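Putative polysaccharide binding proteins (DUF1812) (Bacteroides thetaiotaomicron VPI-5482, PDB 3GF8) is probably a lipid-anchored outer-membrane component of the fimbrial assembly machinery, with polysaccharide binding also proposed. Local coordinates at residues 39-51 against 91-104. Sequence-based numbering, arbitrary orientation.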
loop_
_atom_site.group_PDB
_atom_site.type_symbol
_atom_site.label_atom_id
_atom_site.label_comp_id
_atom_site.label_asym_id
_atom_site.label_seq_id
_atom_site.Cartn_x
_atom_site.Cartn_y
_atom_site.Cartn_z
ATOM N N VAL A 39 -14.622 -6.714 0.290
ATOM C CA VAL A 39 -14.586 -6.065 -1.013
ATOM C C VAL A 39 -15.775 -5.124 -1.054
ATOM O O VAL A 39 -16.833 -5.432 -0.487
ATOM C CB VAL A 39 -14.604 -7.090 -2.144
ATOM C CG1 VAL A 39 -13.306 -7.885 -2.165
ATOM C CG2 VAL A 39 -15.818 -8.092 -1.991
ATOM N N GLU A 40 -15.604 -3.966 -1.697
ATOM C CA GLU A 40 -16.710 -3.081 -1.919
ATOM C C GLU A 40 -16.658 -2.625 -3.367
ATOM O O GLU A 40 -15.736 -1.904 -3.785
ATOM C CB GLU A 40 -16.672 -1.930 -0.937
ATOM C CG GLU A 40 -17.883 -0.949 -1.032
ATOM C CD GLU A 40 -17.927 0.042 0.153
ATOM O OE1 GLU A 40 -17.087 0.988 0.235
ATOM O OE2 GLU A 40 -18.786 -0.152 1.024
ATOM N N LEU A 41 -17.642 -3.095 -4.131
ATOM C CA LEU A 41 -17.721 -2.845 -5.578
ATOM C C LEU A 41 -18.511 -1.555 -5.814
ATOM O O LEU A 41 -19.591 -1.383 -5.266
ATOM C CB LEU A 41 -18.429 -4.009 -6.291
ATOM C CG LEU A 41 -18.395 -4.021 -7.830
ATOM C CD1 LEU A 41 -17.053 -4.467 -8.341
ATOM C CD2 LEU A 41 -19.511 -4.898 -8.408
ATOM N N TYR A 42 -17.966 -0.672 -6.636
ATOM C CA TYR A 42 -18.645 0.553 -7.030
ATOM C C TYR A 42 -19.104 0.378 -8.493
ATOM O O TYR A 42 -18.305 -0.035 -9.343
ATOM C CB TYR A 42 -17.668 1.741 -6.844
ATOM C CG TYR A 42 -17.474 2.091 -5.382
ATOM C CD1 TYR A 42 -16.684 1.310 -4.558
ATOM C CD2 TYR A 42 -18.147 3.174 -4.806
ATOM C CE1 TYR A 42 -16.554 1.600 -3.185
ATOM C CE2 TYR A 42 -17.996 3.487 -3.457
ATOM C CZ TYR A 42 -17.208 2.689 -2.651
ATOM O OH TYR A 42 -17.068 2.998 -1.319
ATOM N N VAL A 43 -20.366 0.692 -8.779
ATOM C CA VAL A 43 -20.941 0.541 -10.120
ATOM C C VAL A 43 -21.418 1.881 -10.669
ATOM O O VAL A 43 -22.153 2.611 -10.019
ATOM C CB VAL A 43 -22.094 -0.456 -10.135
ATOM C CG1 VAL A 43 -22.694 -0.576 -11.567
ATOM C CG2 VAL A 43 -21.628 -1.814 -9.636
ATOM N N PHE A 44 -20.951 2.207 -11.864
ATOM C CA PHE A 44 -21.264 3.443 -12.536
ATOM C C PHE A 44 -21.863 3.072 -13.900
ATOM O O PHE A 44 -21.572 2.015 -14.443
ATOM C CB PHE A 44 -19.986 4.264 -12.726
ATOM C CG PHE A 44 -19.345 4.700 -11.440
ATOM C CD1 PHE A 44 -18.451 3.879 -10.783
ATOM C CD2 PHE A 44 -19.646 5.939 -10.880
ATOM C CE1 PHE A 44 -17.865 4.287 -9.578
ATOM C CE2 PHE A 44 -19.062 6.347 -9.691
ATOM C CZ PHE A 44 -18.176 5.519 -9.039
ATOM N N ASP A 45 -22.666 3.956 -14.463
ATOM C CA ASP A 45 -23.373 3.661 -15.714
ATOM C C ASP A 45 -22.627 4.104 -16.962
ATOM O O ASP A 45 -21.458 4.490 -16.883
ATOM C CB ASP A 45 -24.749 4.310 -15.675
ATOM C CG ASP A 45 -24.705 5.845 -15.765
ATOM O OD1 ASP A 45 -23.698 6.472 -16.195
ATOM O OD2 ASP A 45 -25.724 6.409 -15.378
ATOM N N LYS A 46 -23.323 4.025 -18.104
ATOM C CA LYS A 46 -22.802 4.436 -19.409
ATOM C C LYS A 46 -22.193 5.836 -19.299
ATOM O O LYS A 46 -21.025 6.067 -19.639
ATOM C CB LYS A 46 -23.935 4.437 -20.440
ATOM N N ASN A 47 -22.985 6.742 -18.740
ATOM C CA ASN A 47 -22.586 8.132 -18.534
ATOM C C ASN A 47 -21.526 8.396 -17.452
ATOM O O ASN A 47 -21.126 9.554 -17.276
ATOM C CB ASN A 47 -23.829 8.966 -18.200
ATOM C CG ASN A 47 -24.968 8.736 -19.183
ATOM O OD1 ASN A 47 -24.740 8.454 -20.371
ATOM N ND2 ASN A 47 -26.199 8.847 -18.691
ATOM N N GLY A 48 -21.077 7.371 -16.720
ATOM C CA GLY A 48 -20.113 7.573 -15.620
ATOM C C GLY A 48 -20.726 8.029 -14.289
ATOM O O GLY A 48 -20.004 8.341 -13.336
ATOM N N LYS A 49 -22.054 8.050 -14.232
ATOM C CA LYS A 49 -22.805 8.368 -13.021
ATOM C C LYS A 49 -22.928 7.139 -12.123
ATOM O O LYS A 49 -23.205 6.045 -12.569
ATOM C CB LYS A 49 -24.216 8.866 -13.348
ATOM C CG LYS A 49 -24.279 10.106 -14.238
ATOM C CD LYS A 49 -23.971 11.370 -13.470
ATOM C CE LYS A 49 -24.173 12.592 -14.338
ATOM N NZ LYS A 49 -24.068 13.792 -13.481
ATOM N N TYR A 50 -22.739 7.372 -10.844
ATOM C CA TYR A 50 -22.820 6.362 -9.826
ATOM C C TYR A 50 -24.190 5.747 -9.768
ATOM O O TYR A 50 -25.187 6.448 -9.808
ATOM C CB TYR A 50 -22.543 7.032 -8.489
ATOM C CG TYR A 50 -22.577 6.172 -7.283
ATOM C CD1 TYR A 50 -21.620 5.205 -7.081
ATOM C CD2 TYR A 50 -23.539 6.376 -6.284
ATOM C CE1 TYR A 50 -21.619 4.451 -5.924
ATOM C CE2 TYR A 50 -23.543 5.632 -5.139
ATOM C CZ TYR A 50 -22.565 4.669 -4.962
ATOM O OH TYR A 50 -22.525 3.918 -3.816
ATOM N N LEU A 51 -24.213 4.433 -9.639
ATOM C CA LEU A 51 -25.456 3.690 -9.476
ATOM C C LEU A 51 -25.580 3.155 -8.056
ATOM O O LEU A 51 -26.595 3.364 -7.401
ATOM C CB LEU A 51 -25.511 2.552 -10.494
ATOM C CG LEU A 51 -25.718 3.061 -11.933
ATOM C CD1 LEU A 51 -25.587 1.949 -13.011
ATOM C CD2 LEU A 51 -27.076 3.664 -12.012
ATOM N N ILE A 91 -14.008 6.969 2.818
ATOM C CA ILE A 91 -14.270 6.941 1.390
ATOM C C ILE A 91 -15.467 7.860 1.196
ATOM O O ILE A 91 -16.465 7.724 1.887
ATOM C CB ILE A 91 -14.598 5.518 0.891
ATOM C CG1 ILE A 91 -13.454 4.534 1.254
ATOM C CG2 ILE A 91 -14.872 5.539 -0.625
ATOM C CD1 ILE A 91 -13.823 2.983 1.132
ATOM N N THR A 92 -15.373 8.812 0.281
ATOM C CA THR A 92 -16.488 9.735 0.037
ATOM C C THR A 92 -17.783 8.961 -0.269
ATOM O O THR A 92 -17.751 7.877 -0.887
ATOM C CB THR A 92 -16.157 10.709 -1.110
ATOM O OG1 THR A 92 -15.687 9.975 -2.212
ATOM C CG2 THR A 92 -15.019 11.685 -0.731
ATOM N N SER A 93 -18.910 9.497 0.184
ATOM C CA SER A 93 -20.234 8.940 -0.157
ATOM C C SER A 93 -20.854 9.628 -1.312
ATOM O O SER A 93 -21.022 10.861 -1.319
ATOM C CB SER A 93 -21.233 9.065 0.980
ATOM O OG SER A 93 -20.644 8.575 2.118
ATOM N N LEU A 94 -21.270 8.805 -2.254
ATOM C CA LEU A 94 -21.720 9.270 -3.555
ATOM C C LEU A 94 -23.243 9.261 -3.604
ATOM O O LEU A 94 -23.916 8.536 -2.867
ATOM C CB LEU A 94 -21.126 8.364 -4.651
ATOM C CG LEU A 94 -19.597 8.391 -4.847
ATOM C CD1 LEU A 94 -19.242 7.726 -6.168
ATOM C CD2 LEU A 94 -18.934 9.769 -4.773
ATOM N N THR A 95 -23.792 10.051 -4.494
ATOM C CA THR A 95 -25.242 10.084 -4.667
ATOM C C THR A 95 -25.623 9.438 -6.001
ATOM O O THR A 95 -25.125 9.859 -7.053
ATOM C CB THR A 95 -25.785 11.512 -4.557
ATOM O OG1 THR A 95 -25.476 12.022 -3.247
ATOM C CG2 THR A 95 -27.293 11.525 -4.783
ATOM N N PRO A 96 -26.461 8.392 -5.955
ATOM C CA PRO A 96 -26.928 7.735 -7.184
ATOM C C PRO A 96 -27.514 8.743 -8.186
ATOM O O PRO A 96 -28.315 9.603 -7.819
ATOM C CB PRO A 96 -27.997 6.749 -6.687
ATOM C CG PRO A 96 -27.542 6.405 -5.298
ATOM C CD PRO A 96 -26.954 7.706 -4.752
ATOM N N GLY A 97 -27.028 8.677 -9.424
ATOM C CA GLY A 97 -27.558 9.487 -10.510
ATOM C C GLY A 97 -27.009 10.887 -10.551
ATOM O O GLY A 97 -27.354 11.655 -11.464
ATOM N N VAL A 98 -26.164 11.230 -9.576
ATOM C CA VAL A 98 -25.630 12.588 -9.447
ATOM C C VAL A 98 -24.093 12.519 -9.469
ATOM O O VAL A 98 -23.462 13.122 -10.341
ATOM C CB VAL A 98 -26.211 13.310 -8.209
ATOM C CG1 VAL A 98 -25.573 14.695 -8.027
ATOM C CG2 VAL A 98 -27.773 13.452 -8.341
ATOM N N SER A 99 -23.497 11.722 -8.588
ATOM C CA SER A 99 -22.034 11.637 -8.513
ATOM C C SER A 99 -21.399 10.869 -9.677
ATOM O O SER A 99 -22.041 10.076 -10.323
ATOM C CB SER A 99 -21.622 10.981 -7.185
ATOM O OG SER A 99 -22.327 11.577 -6.095
ATOM N N THR A 100 -20.111 11.109 -9.930
ATOM C CA THR A 100 -19.344 10.375 -10.932
ATOM C C THR A 100 -18.034 9.884 -10.301
ATOM O O THR A 100 -17.746 10.230 -9.138
ATOM C CB THR A 100 -19.016 11.279 -12.103
ATOM O OG1 THR A 100 -18.122 12.301 -11.661
ATOM C CG2 THR A 100 -20.294 11.933 -12.655
ATOM N N LEU A 101 -17.262 9.091 -11.059
ATOM C CA LEU A 101 -16.004 8.489 -10.588
ATOM C C LEU A 101 -15.066 9.473 -9.920
ATOM O O LEU A 101 -14.509 9.165 -8.890
ATOM C CB LEU A 101 -15.223 7.819 -11.737
ATOM C CG LEU A 101 -15.453 6.326 -11.999
ATOM C CD1 LEU A 101 -14.748 5.948 -13.283
ATOM C CD2 LEU A 101 -14.961 5.454 -10.844
ATOM N N THR A 102 -14.902 10.657 -10.501
ATOM C CA THR A 102 -13.919 11.589 -9.968
ATOM C C THR A 102 -14.317 12.077 -8.580
ATOM O O THR A 102 -13.471 12.606 -7.863
ATOM C CB THR A 102 -13.683 12.768 -10.925
ATOM O OG1 THR A 102 -14.888 13.547 -11.051
ATOM C CG2 THR A 102 -13.237 12.266 -12.347
ATOM N N ASP A 103 -15.589 11.907 -8.187
ATOM C CA ASP A 103 -16.022 12.227 -6.818
ATOM C C ASP A 103 -15.551 11.237 -5.755
ATOM O O ASP A 103 -15.639 11.531 -4.546
ATOM C CB ASP A 103 -17.551 12.277 -6.714
ATOM C CG ASP A 103 -18.156 13.451 -7.469
ATOM O OD1 ASP A 103 -17.527 14.518 -7.516
ATOM O OD2 ASP A 103 -19.264 13.305 -8.027
ATOM N N LEU A 104 -15.158 10.041 -6.191
ATOM C CA LEU A 104 -14.809 8.942 -5.282
ATOM C C LEU A 104 -13.351 9.086 -4.840
ATOM O O LEU A 104 -12.430 9.057 -5.672
ATOM C CB LEU A 104 -15.000 7.574 -5.960
ATOM C CG LEU A 104 -14.864 6.359 -5.038
ATOM C CD1 LEU A 104 -15.909 6.466 -3.996
ATOM C CD2 LEU A 104 -14.998 5.030 -5.767
HETATM O O HOH W 1 -18.598 5.193 -0.601
HETATM O O HOH W 2 -20.725 5.952 -2.026
#
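Y50 packs against residues 94-99 of the 91-104 loop from CB to the far side of its ring, and its backbone is held at both polar atoms. Y50 N donates to S99 O in a nearly straight bond of 2.8 Å, and Y50 O accepts from G97 N at 2.9 Å. With CG anti to the backbone N (chi1 180°), the side chain runs out over the loop. CB passes S99 O; CG and CD2 come under L94 CB, which sits 3.6 Å from the centroid of the Y50 ring in a CH-pi contact over one face. CD1 meets L94 CD1, while CD2 brings the ring edge to P96 N, in plane with the ring, and Y50 CE2 reaches P96 CD at 4.0 Å. Y50 OH ends 3.3 Å from a water that accepts from L94 N. Replaced by alanine, Y50 would lose its ring, which is likely to leave L94 CB and P96 CD without the surface they pack on and the water without its phenolic partner.

L94 CD1 also touches the edge of the F44 ring at CZ, and L101 covers a face of that ring, its CG over the centre. Farther along, L104 CD2 lies over a face of Y42. Y42 OH donates to E40 OE1 at 2.5 Å and accepts a hydrogen bond from a water that also donates to T92 O. E40 in turn forms a salt bridge with K53. At the other end, K49 NZ reaches V98 O at 3.3 Å.

The arrangement is that of an antiparallel beta hairpin, closed by a type I turn from D45 to G48, with the long 91-104 connection folded over the face that carries E40, Y42 and F44 in a transthyretin-like fimbrillin-superfamily protein.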